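Local coordinates for protein DTDP-4-dehydrorhamnose reductase, rfbD ortholog (Clostridium acetobutylicum, PDB 1VL0) that probably reduces dTDP-6-deoxy-L-lyxo-4-hexulose to dTDP-L-rhamnose, the last step of dTDP-L-rhamnose biosynthesis, and binds a nicotinamide adenine dinucleotide cofactor, at residues T113-F117 with R159-L163; A121-E127 with Y260-Y266. One frame throughout, in Å; residues are numbered along the deposited sequence.

Contact 1 (T113-F117 with R159-L163). With NAI (1,4-dihydronicotinamide adenine dinucleotide), chain D.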
ATOM      1  N   THR A 113      -6.467  -3.228  16.198  1.00 34.14           N
ATOM      2  CA  THR A 113      -7.038  -4.412  16.826  1.00 32.52           C
ATOM      3  C   THR A 113      -6.503  -5.731  16.279  1.00 34.20           C
ATOM      4  O   THR A 113      -6.161  -5.868  15.112  1.00 35.64           O
ATOM      5  CB  THR A 113      -8.601  -4.347  16.738  1.00 32.01           C
ATOM      6  OG1 THR A 113      -9.205  -5.515  17.334  1.00 33.56           O
ATOM      7  CG2 THR A 113      -9.092  -4.345  15.306  1.00 29.59           C
ATOM      8  N   ASP A 114      -6.443  -6.711  17.161  1.00 33.93           N
ATOM      9  CA  ASP A 114      -6.254  -8.133  16.801  1.00 36.55           C
ATOM     10  C   ASP A 114      -7.367  -8.716  15.944  1.00 34.41           C
ATOM     11  O   ASP A 114      -7.182  -9.724  15.311  1.00 36.93           O
ATOM     12  CB  ASP A 114      -6.124  -8.978  18.107  1.00 38.09           C
ATOM     13  CG  ASP A 114      -7.412  -8.974  18.972  1.00 45.50           C
ATOM     14  OD1 ASP A 114      -7.947  -7.886  19.276  1.00 44.78           O
ATOM     15  OD2 ASP A 114      -7.955 -10.023  19.395  1.00 51.83           O
ATOM     16  N   TYR A 115      -8.520  -8.065  15.880  1.00 34.77           N
ATOM     17  CA  TYR A 115      -9.604  -8.534  14.991  1.00 36.08           C
ATOM     18  C   TYR A 115      -9.308  -8.340  13.494  1.00 34.95           C
ATOM     19  O   TYR A 115     -10.116  -8.699  12.653  1.00 34.28           O
ATOM     20  CB  TYR A 115     -10.931  -7.822  15.319  1.00 40.39           C
ATOM     21  CG  TYR A 115     -11.727  -8.461  16.458  1.00 41.55           C
ATOM     22  CD1 TYR A 115     -11.260  -8.420  17.750  1.00 47.73           C
ATOM     23  CD2 TYR A 115     -12.935  -9.091  16.220  1.00 50.12           C
ATOM     24  CE1 TYR A 115     -11.966  -8.993  18.776  1.00 49.14           C
ATOM     25  CE2 TYR A 115     -13.644  -9.657  17.226  1.00 48.53           C
ATOM     26  CZ  TYR A 115     -13.149  -9.599  18.519  1.00 50.33           C
ATOM     27  OH  TYR A 115     -13.846 -10.178  19.558  1.00 53.44           O
ATOM     28  N   VAL A 116      -8.160  -7.756  13.141  1.00 34.77           N
ATOM     29  CA  VAL A 116      -7.742  -7.747  11.728  1.00 33.75           C
ATOM     30  C   VAL A 116      -7.318  -9.128  11.255  1.00 33.71           C
ATOM     31  O   VAL A 116      -7.200  -9.345  10.067  1.00 32.92           O
ATOM     32  CB  VAL A 116      -6.641  -6.717  11.413  1.00 34.94           C
ATOM     33  CG1 VAL A 116      -7.120  -5.283  11.805  1.00 33.46           C
ATOM     34  CG2 VAL A 116      -5.335  -7.036  12.090  1.00 36.67           C
ATOM     35  N   PHE A 117      -7.076 -10.042  12.181  1.00 34.28           N
ATOM     36  CA  PHE A 117      -6.681 -11.423  11.868  1.00 36.42           C
ATOM     37  C   PHE A 117      -7.894 -12.347  11.962  1.00 37.05           C
ATOM     38  O   PHE A 117      -8.911 -11.946  12.514  1.00 38.53           O
ATOM     39  CB  PHE A 117      -5.578 -11.844  12.811  1.00 34.96           C
ATOM     40  CG  PHE A 117      -4.344 -10.996  12.685  1.00 36.64           C
ATOM     41  CD1 PHE A 117      -3.551 -11.067  11.547  1.00 36.08           C
ATOM     42  CD2 PHE A 117      -3.967 -10.125  13.693  1.00 37.24           C
ATOM     43  CE1 PHE A 117      -2.391 -10.320  11.447  1.00 33.67           C
ATOM     44  CE2 PHE A 117      -2.822  -9.351  13.578  1.00 34.58           C
ATOM     45  CZ  PHE A 117      -2.055  -9.418  12.441  1.00 33.77           C
ATOM     46  N   ARG A 159      -1.629  -2.046  17.256  1.00 31.87           N
ATOM     47  CA  ARG A 159      -2.701  -3.016  17.433  1.00 29.55           C
ATOM     48  C   ARG A 159      -2.708  -3.517  18.849  1.00 32.78           C
ATOM     49  O   ARG A 159      -1.691  -3.959  19.367  1.00 33.16           O
ATOM     50  CB  ARG A 159      -2.561  -4.213  16.476  1.00 32.85           C
ATOM     51  CG  ARG A 159      -2.489  -3.842  15.026  1.00 33.19           C
ATOM     52  CD  ARG A 159      -2.662  -5.054  14.136  1.00 31.73           C
ATOM     53  NE  ARG A 159      -2.598  -4.710  12.711  1.00 31.80           N
ATOM     54  CZ  ARG A 159      -1.862  -5.296  11.785  1.00 35.16           C
ATOM     55  NH1 ARG A 159      -1.057  -6.308  12.070  1.00 34.50           N
ATOM     56  NH2 ARG A 159      -1.945  -4.840  10.541  1.00 33.93           N
ATOM     57  N   THR A 160      -3.870  -3.496  19.477  1.00 34.07           N
ATOM     58  CA  THR A 160      -3.979  -4.025  20.812  1.00 34.11           C
ATOM     59  C   THR A 160      -5.181  -4.982  20.952  1.00 34.90           C
ATOM     60  O   THR A 160      -5.857  -5.276  19.964  1.00 35.93           O
ATOM     61  CB  THR A 160      -3.983  -2.913  21.848  1.00 33.91           C
ATOM     62  OG1 THR A 160      -3.832  -3.504  23.159  1.00 33.54           O
ATOM     63  CG2 THR A 160      -5.292  -2.167  21.897  1.00 34.59           C
ATOM     64  N   ALA A 161      -5.405  -5.501  22.163  1.00 33.66           N
ATOM     65  CA  ALA A 161      -6.449  -6.510  22.376  1.00 34.62           C
ATOM     66  C   ALA A 161      -6.776  -6.629  23.851  1.00 36.57           C
ATOM     67  O   ALA A 161      -5.936  -6.306  24.705  1.00 35.82           O
ATOM     68  CB  ALA A 161      -5.970  -7.884  21.864  1.00 35.27           C
ATOM     69  N   TRP A 162      -7.998  -7.094  24.131  1.00 34.69           N
ATOM     70  CA  TRP A 162      -8.416  -7.496  25.487  1.00 35.39           C
ATOM     71  C   TRP A 162      -8.061  -6.380  26.449  1.00 34.93           C
ATOM     72  O   TRP A 162      -7.425  -6.592  27.484  1.00 34.77           O
ATOM     73  CB  TRP A 162      -7.721  -8.780  25.888  1.00 34.80           C
ATOM     74  CG  TRP A 162      -8.136  -9.979  25.131  1.00 35.41           C
ATOM     75  CD1 TRP A 162      -8.602 -10.050  23.831  1.00 35.92           C
ATOM     76  CD2 TRP A 162      -8.080 -11.328  25.598  1.00 34.81           C
ATOM     77  NE1 TRP A 162      -8.840 -11.361  23.482  1.00 36.19           N
ATOM     78  CE2 TRP A 162      -8.560 -12.162  24.554  1.00 35.82           C
ATOM     79  CE3 TRP A 162      -7.739 -11.915  26.813  1.00 35.88           C
ATOM     80  CZ2 TRP A 162      -8.682 -13.536  24.696  1.00 34.71           C
ATOM     81  CZ3 TRP A 162      -7.839 -13.247  26.939  1.00 34.04           C
ATOM     82  CH2 TRP A 162      -8.315 -14.062  25.891  1.00 34.78           C
ATOM     83  N   LEU A 163      -8.494  -5.181  26.117  1.00 35.12           N
ATOM     84  CA  LEU A 163      -7.980  -3.992  26.782  1.00 37.10           C
ATOM     85  C   LEU A 163      -8.820  -3.536  27.988  1.00 38.18           C
ATOM     86  O   LEU A 163     -10.048  -3.406  27.906  1.00 39.32           O
ATOM     87  CB  LEU A 163      -7.912  -2.840  25.776  1.00 35.99           C
ATOM     88  CG  LEU A 163      -7.221  -1.583  26.238  1.00 37.63           C
ATOM     89  CD1 LEU A 163      -5.750  -1.820  26.435  1.00 35.80           C
ATOM     90  CD2 LEU A 163      -7.482  -0.448  25.241  1.00 37.93           C
TER
HETATM   91  PA  NAI D 300     -13.339   3.366  24.587  0.50 41.38           P
HETATM   92  O1A NAI D 300     -14.571   2.718  24.022  0.50 39.89           O
HETATM   93  O2A NAI D 300     -13.176   3.185  26.076  0.50 22.07           O
HETATM   94  O5B NAI D 300     -13.357   4.893  24.093  0.50 38.92           O
HETATM   95  C5B NAI D 300     -13.535   5.133  22.711  0.50 34.22           C
HETATM   96  C4B NAI D 300     -13.962   6.573  22.459  0.50 23.79           C
HETATM   97  O4B NAI D 300     -14.491   6.692  21.140  0.50 22.31           O
HETATM   98  C3B NAI D 300     -15.081   7.097  23.357  0.50 31.62           C
HETATM   99  O3B NAI D 300     -14.596   8.116  24.212  0.50 33.56           O
HETATM  100  C2B NAI D 300     -16.106   7.620  22.339  0.50 32.58           C
HETATM  101  O2B NAI D 300     -16.924   8.690  22.792  0.50 40.42           O
HETATM  102  C1B NAI D 300     -15.163   7.936  21.173  0.50 29.17           C
HETATM  103  N9A NAI D 300     -15.751   8.338  19.882  0.50 25.84           N
HETATM  104  C8A NAI D 300     -16.777   7.694  19.247  0.50 30.37           C
HETATM  105  N7A NAI D 300     -17.060   8.366  18.113  0.50 32.83           N
HETATM  106  C5A NAI D 300     -16.255   9.448  18.002  0.50 33.36           C
HETATM  107  C6A NAI D 300     -16.157  10.446  17.031  0.50 24.76           C
HETATM  108  N6A NAI D 300     -16.962  10.460  15.980  0.50 22.53           N
HETATM  109  N1A NAI D 300     -15.219  11.442  17.182  0.50 27.32           N
HETATM  110  C2A NAI D 300     -14.369  11.436  18.293  0.50 31.71           C
HETATM  111  N3A NAI D 300     -14.482  10.474  19.265  0.50 24.65           N
HETATM  112  C4A NAI D 300     -15.409   9.463  19.124  0.50 36.36           C
HETATM  113  O3  NAI D 300     -12.074   2.822  23.765  0.50 40.14           O
HETATM  114  PN  NAI D 300     -10.802   2.005  24.346  0.50 39.16           P
HETATM  115  O1N NAI D 300      -9.770   2.932  24.848  0.50 20.82           O
HETATM  116  O2N NAI D 300     -11.308   0.814  25.065  0.50 29.88           O
HETATM  117  O5D NAI D 300     -10.151   1.576  22.928  0.50 42.09           O
HETATM  118  C5D NAI D 300      -9.053   2.326  22.427  0.50 37.26           C
HETATM  119  C4D NAI D 300      -8.605   1.739  21.114  0.50 41.95           C
HETATM  120  O4D NAI D 300      -8.221   0.355  21.258  0.50 37.93           O
HETATM  121  C3D NAI D 300      -9.692   1.803  20.043  0.50 41.45           C
HETATM  122  O3D NAI D 300      -9.059   2.358  18.924  0.50 37.29           O
HETATM  123  C2D NAI D 300     -10.120   0.355  19.807  0.50 39.39           C
HETATM  124  O2D NAI D 300     -10.543  -0.003  18.495  0.50 22.87           O
HETATM  125  C1D NAI D 300      -8.831  -0.379  20.195  0.50 43.27           C
HETATM  126  N1N NAI D 300      -9.050  -1.742  20.675  0.50 39.67           N
HETATM  127  C2N NAI D 300      -9.618  -1.927  21.915  0.50 38.61           C
HETATM  128  C3N NAI D 300      -9.794  -3.234  22.366  0.50 45.79           C
HETATM  129  C7N NAI D 300     -10.705  -3.514  23.523  0.50 50.89           C
HETATM  130  O7N NAI D 300     -10.611  -4.777  24.126  0.50 35.62           O
HETATM  131  N7N NAI D 300     -11.566  -2.583  23.953  0.50 56.31           N
HETATM  132  C4N NAI D 300      -9.392  -4.313  21.566  0.50 44.32           C
HETATM  133  C5N NAI D 300      -8.820  -4.108  20.310  0.50 26.17           C
HETATM  134  C6N NAI D 300      -8.665  -2.790  19.892  0.50 37.81           C
HETATM  135  O   HOH W   1      -9.603  -7.400  21.466  1.00 34.33           O
HETATM  136  O   HOH W   2      -9.791 -11.154  20.581  1.00 42.79           O
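Thr113 and Thr160 form a parallel beta bridge at the end of strand 107-113 and before the break in strand 155-164, closed by Asp114 N donating to Thr160 O at 3.2 Å, before 113-117 leaves the sheet in a 3-10 turn. An ST turn starts that departure: Thr113 OG1 accepts from Tyr115 N at 3.0 Å, while OG1, anti to the backbone N (chi1 179°), also lies against C5N of the dihydronicotinamide ring. Asp114 lays its carboxylate against the methyl of Ala161, OD1 lying 3.3 Å from CB, and two waters extend it to Trp162. One donates to OD1 and accepts from the backbone N; the other donates to OD2 and accepts from the indole NE1 in the ring plane. Leu163 N grips the carboxamide oxygen O7N of the cofactor at 2.9 Å in a nearly straight bond, as Thr160 O approaches C5N. The extended Arg159 runs alongside the 3-10 turn. Val116 CG2 sits over one guanidinium face, 3.6 Å from NE, and Phe117 brings CZ to 3.3 Å from NH1, its ring plane almost perpendicular to the guanidinium. Arg159 is paired with Glu145 of helix 136-151 and bonded to His217 of strand 214-217. The contact joins the carboxyl end of strand 107-113 to the C-terminal half of strand 155-164 in the Rossmann-type sheet, with helix 136-151 supplying Tyr137 and Lys141 beside Thr113.

Contact 2 (A121-E127 with Y260-Y266)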
ATOM      1  N   ALA A 121      -4.801 -18.680  13.519  1.00 43.29           N
ATOM      2  CA  ALA A 121      -3.382 -18.873  13.871  1.00 42.75           C
ATOM      3  C   ALA A 121      -3.155 -19.879  14.975  1.00 42.72           C
ATOM      4  O   ALA A 121      -4.021 -20.142  15.778  1.00 43.52           O
ATOM      5  CB  ALA A 121      -2.742 -17.530  14.276  1.00 40.59           C
ATOM      6  N   LYS A 122      -1.965 -20.443  15.017  1.00 45.91           N
ATOM      7  CA  LYS A 122      -1.640 -21.455  16.007  1.00 48.02           C
ATOM      8  C   LYS A 122      -0.462 -21.023  16.867  1.00 47.27           C
ATOM      9  O   LYS A 122      -0.098 -21.732  17.809  1.00 46.48           O
ATOM     10  CB  LYS A 122      -1.354 -22.795  15.315  1.00 51.96           C
ATOM     11  CG  LYS A 122      -2.608 -23.725  15.143  1.00 59.85           C
ATOM     12  CD  LYS A 122      -3.411 -23.452  13.856  1.00 69.17           C
ATOM     13  CE  LYS A 122      -4.874 -24.000  13.929  1.00 71.25           C
ATOM     14  NZ  LYS A 122      -5.798 -23.374  12.889  1.00 68.63           N
ATOM     15  N   GLU A 123       0.124 -19.860  16.556  1.00 44.98           N
ATOM     16  CA  GLU A 123       1.204 -19.290  17.362  1.00 44.72           C
ATOM     17  C   GLU A 123       1.136 -17.751  17.348  1.00 40.74           C
ATOM     18  O   GLU A 123       0.440 -17.167  16.490  1.00 36.67           O
ATOM     19  CB  GLU A 123       2.537 -19.801  16.847  1.00 45.75           C
ATOM     20  CG  GLU A 123       2.745 -19.688  15.347  1.00 54.84           C
ATOM     21  CD  GLU A 123       4.174 -20.089  14.914  1.00 59.80           C
ATOM     22  OE1 GLU A 123       5.152 -19.321  15.193  1.00 71.03           O
ATOM     23  OE2 GLU A 123       4.308 -21.176  14.276  1.00 77.34           O
ATOM     24  N   PRO A 124       1.826 -17.092  18.296  1.00 37.32           N
ATOM     25  CA  PRO A 124       1.764 -15.631  18.401  1.00 38.17           C
ATOM     26  C   PRO A 124       1.985 -14.894  17.043  1.00 37.46           C
ATOM     27  O   PRO A 124       2.939 -15.190  16.264  1.00 37.44           O
ATOM     28  CB  PRO A 124       2.857 -15.295  19.431  1.00 33.52           C
ATOM     29  CG  PRO A 124       2.897 -16.522  20.284  1.00 38.14           C
ATOM     30  CD  PRO A 124       2.708 -17.656  19.337  1.00 37.51           C
ATOM     31  N   ILE A 125       1.069 -13.967  16.766  1.00 38.16           N
ATOM     32  CA  ILE A 125       0.926 -13.401  15.431  1.00 35.35           C
ATOM     33  C   ILE A 125       1.773 -12.172  15.368  1.00 35.58           C
ATOM     34  O   ILE A 125       1.670 -11.323  16.234  1.00 34.45           O
ATOM     35  CB  ILE A 125      -0.540 -13.057  15.172  1.00 35.66           C
ATOM     36  CG1 ILE A 125      -1.411 -14.301  15.354  1.00 34.61           C
ATOM     37  CG2 ILE A 125      -0.721 -12.504  13.802  1.00 35.21           C
ATOM     38  CD1 ILE A 125      -2.887 -13.913  15.579  1.00 37.65           C
ATOM     39  N   THR A 126       2.617 -12.074  14.345  1.00 36.15           N
ATOM     40  CA  THR A 126       3.462 -10.889  14.167  1.00 34.19           C
ATOM     41  C   THR A 126       2.869  -9.886  13.193  1.00 33.99           C
ATOM     42  O   THR A 126       1.938 -10.159  12.461  1.00 34.10           O
ATOM     43  CB  THR A 126       4.864 -11.202  13.682  1.00 34.44           C
ATOM     44  OG1 THR A 126       4.859 -11.340  12.267  1.00 33.68           O
ATOM     45  CG2 THR A 126       5.417 -12.452  14.269  1.00 36.96           C
ATOM     46  N   GLU A 127       3.440  -8.699  13.219  1.00 34.59           N
ATOM     47  CA  GLU A 127       3.022  -7.625  12.341  1.00 35.69           C
ATOM     48  C   GLU A 127       3.226  -7.942  10.846  1.00 35.62           C
ATOM     49  O   GLU A 127       2.753  -7.214  10.021  1.00 36.20           O
ATOM     50  CB  GLU A 127       3.845  -6.392  12.680  1.00 37.97           C
ATOM     51  CG  GLU A 127       3.636  -5.837  14.088  1.00 36.44           C
ATOM     52  CD  GLU A 127       4.518  -6.455  15.178  1.00 40.07           C
ATOM     53  OE1 GLU A 127       5.007  -7.609  15.018  1.00 32.47           O
ATOM     54  OE2 GLU A 127       4.685  -5.783  16.220  1.00 33.69           O
ATOM     55  N   TYR A 260      -7.930 -17.761  18.347  1.00 40.33           N
ATOM     56  CA  TYR A 260      -6.580 -17.551  18.755  1.00 39.60           C
ATOM     57  C   TYR A 260      -6.137 -16.165  18.262  1.00 40.63           C
ATOM     58  O   TYR A 260      -5.916 -15.973  17.060  1.00 39.03           O
ATOM     59  CB  TYR A 260      -5.669 -18.624  18.173  1.00 39.89           C
ATOM     60  CG  TYR A 260      -4.231 -18.533  18.699  1.00 39.45           C
ATOM     61  CD1 TYR A 260      -3.351 -17.573  18.205  1.00 40.37           C
ATOM     62  CD2 TYR A 260      -3.769 -19.387  19.671  1.00 39.84           C
ATOM     63  CE1 TYR A 260      -2.063 -17.460  18.667  1.00 39.04           C
ATOM     64  CE2 TYR A 260      -2.448 -19.310  20.119  1.00 43.00           C
ATOM     65  CZ  TYR A 260      -1.613 -18.332  19.632  1.00 36.33           C
ATOM     66  OH  TYR A 260      -0.333 -18.230  20.109  1.00 38.77           O
ATOM     67  N   SER A 261      -6.001 -15.222  19.190  1.00 39.11           N
ATOM     68  CA  SER A 261      -5.614 -13.871  18.850  1.00 44.72           C
ATOM     69  C   SER A 261      -4.440 -13.359  19.672  1.00 41.63           C
ATOM     70  O   SER A 261      -4.370 -12.182  20.002  1.00 44.43           O
ATOM     71  CB  SER A 261      -6.826 -12.944  18.993  1.00 44.92           C
ATOM     72  OG  SER A 261      -7.509 -13.188  20.188  1.00 50.36           O
ATOM     73  N   VAL A 262      -3.490 -14.243  19.955  1.00 37.77           N
ATOM     74  CA  VAL A 262      -2.284 -13.842  20.663  1.00 35.46           C
ATOM     75  C   VAL A 262      -1.420 -13.073  19.670  1.00 35.69           C
ATOM     76  O   VAL A 262      -1.059 -13.617  18.633  1.00 34.28           O
ATOM     77  CB  VAL A 262      -1.505 -15.048  21.231  1.00 36.57           C
ATOM     78  CG1 VAL A 262      -0.219 -14.586  21.918  1.00 38.95           C
ATOM     79  CG2 VAL A 262      -2.352 -15.778  22.200  1.00 35.64           C
ATOM     80  N   LEU A 263      -1.114 -11.811  19.996  1.00 32.45           N
ATOM     81  CA  LEU A 263      -0.225 -11.033  19.197  1.00 32.27           C
ATOM     82  C   LEU A 263       1.162 -11.052  19.784  1.00 34.82           C
ATOM     83  O   LEU A 263       1.342 -10.772  20.952  1.00 38.20           O
ATOM     84  CB  LEU A 263      -0.697  -9.584  19.152  1.00 32.00           C
ATOM     85  CG  LEU A 263      -2.124  -9.375  18.681  1.00 32.51           C
ATOM     86  CD1 LEU A 263      -2.389  -7.832  18.617  1.00 37.95           C
ATOM     87  CD2 LEU A 263      -2.374  -9.990  17.346  1.00 33.77           C
ATOM     88  N   ARG A 264       2.155 -11.344  18.967  1.00 34.79           N
ATOM     89  CA  ARG A 264       3.515 -11.176  19.390  1.00 33.16           C
ATOM     90  C   ARG A 264       3.870  -9.696  19.195  1.00 31.82           C
ATOM     91  O   ARG A 264       3.569  -9.117  18.151  1.00 33.21           O
ATOM     92  CB  ARG A 264       4.413 -12.045  18.548  1.00 32.76           C
ATOM     93  CG  ARG A 264       5.827 -12.076  18.998  1.00 33.36           C
ATOM     94  CD  ARG A 264       6.659 -13.096  18.294  1.00 34.56           C
ATOM     95  NE  ARG A 264       8.061 -12.957  18.692  1.00 38.01           N
ATOM     96  CZ  ARG A 264       9.077 -13.667  18.215  1.00 41.88           C
ATOM     97  NH1 ARG A 264       8.867 -14.598  17.334  1.00 38.78           N
ATOM     98  NH2 ARG A 264      10.314 -13.429  18.629  1.00 40.90           N
ATOM     99  N   ASN A 265       4.538  -9.105  20.178  1.00 34.33           N
ATOM    100  CA  ASN A 265       5.022  -7.759  20.088  1.00 31.88           C
ATOM    101  C   ASN A 265       6.391  -7.783  19.407  1.00 34.39           C
ATOM    102  O   ASN A 265       7.413  -7.274  19.954  1.00 35.30           O
ATOM    103  CB  ASN A 265       5.170  -7.112  21.479  1.00 34.67           C
ATOM    104  CG  ASN A 265       3.848  -6.771  22.183  1.00 33.85           C
ATOM    105  OD1 ASN A 265       2.751  -7.202  21.830  1.00 38.65           O
ATOM    106  ND2 ASN A 265       3.976  -6.029  23.231  1.00 37.93           N
ATOM    107  N   TYR A 266       6.408  -8.265  18.164  1.00 32.74           N
ATOM    108  CA  TYR A 266       7.659  -8.551  17.406  1.00 30.53           C
ATOM    109  C   TYR A 266       8.425  -7.305  16.987  1.00 33.25           C
ATOM    110  O   TYR A 266       9.637  -7.214  17.101  1.00 33.14           O
ATOM    111  CB  TYR A 266       7.307  -9.396  16.206  1.00 32.92           C
ATOM    112  CG  TYR A 266       8.441 -10.168  15.589  1.00 31.55           C
ATOM    113  CD1 TYR A 266       9.447 -10.725  16.341  1.00 35.32           C
ATOM    114  CD2 TYR A 266       8.488 -10.344  14.202  1.00 38.02           C
ATOM    115  CE1 TYR A 266      10.494 -11.440  15.724  1.00 34.94           C
ATOM    116  CE2 TYR A 266       9.486 -11.017  13.595  1.00 39.51           C
ATOM    117  CZ  TYR A 266      10.495 -11.583  14.362  1.00 35.85           C
ATOM    118  OH  TYR A 266      11.480 -12.282  13.698  1.00 34.62           O
TER
HETATM  119  O   HOH W   3      -5.277 -15.705  13.690  1.00 37.46           O
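With CG anti to the backbone N (chi1 -174°), Tyr260 reaches across to 121-127, while the Tyr266 ring lies alongside Thr126 at the other end of the contact. The Tyr260 ring has the carbonyl carbon of Lys122 over one face and Val262 CG2 over the opposite face. CB and CG of Tyr260 rest on Ala121 O, and its hydroxyl ends beside Pro124, 3.2 Å from CD. The Tyr260 OH is also 3.0 Å from Pro124 N, but that nitrogen carries no hydrogen, so the approach is packing. Pro124 also lies side by side with Val262, CG to CG1 4.0 Å, and sets CB against Arg264 CB.

Between the two tyrosines the backbones make a single bridge at Ile125 and Leu263. Ile125 N donates to Val262 O at 2.9 Å, and Arg264 N returns a 2.8 Å bond to Ile125 O. Beside the bridge, Ile125 CB packs loosely on Leu263 CD2 (4.2 Å).

Thr126 places CG2 3.7 Å from Tyr266 CD2, the two side chains pointing the same way. Glu127 bends at chi2 (87°), which turns its carboxylate back to the start of helix 266-270: OE1 comes close to Tyr266 CB, while OE2 accepts from the backbone N of Met267 and His217. Arg264 forms a salt bridge with Glu269, Tyr266 CD1 lying 3.4 Å above one face of its guanidinium. Tyr266 OH is hydrogen-bonded to Asp84 of the second subunit.

Two backbone bonds therefore join loops that have no regular strand, with apolar packing and tyrosine rings on the flanks. The carboxylate of Glu127, close to the amino end of a helix and held by two N-H groups, is probably stabilised as an anion.

How the contacts relate
The two contacts lie 10 Å apart, centre to centre, and interlock along the chain: 113-117 and 121-127 come in turn from the one loop between strand 107-113 and helix 136-151, then 159-163 follows on strand 155-164. Much later the loop 260-266 arrives, before helix 266-270. They also touch. Phe117 CE1 meets Ile125 CG2 at 3.6 Å, Phe117 CE2 packs on Leu263 CD2, and Asp114 packs on Ser261 and Leu263. Contact 1 is buried and lines the nicotinamide end of the cofactor pocket; contact 2 is only partly buried and reaches a second subunit. Contact 1 joins neighbouring strands of the cofactor-binding sheet; contact 2 brings 260-266 onto the loop that follows strand 107-113.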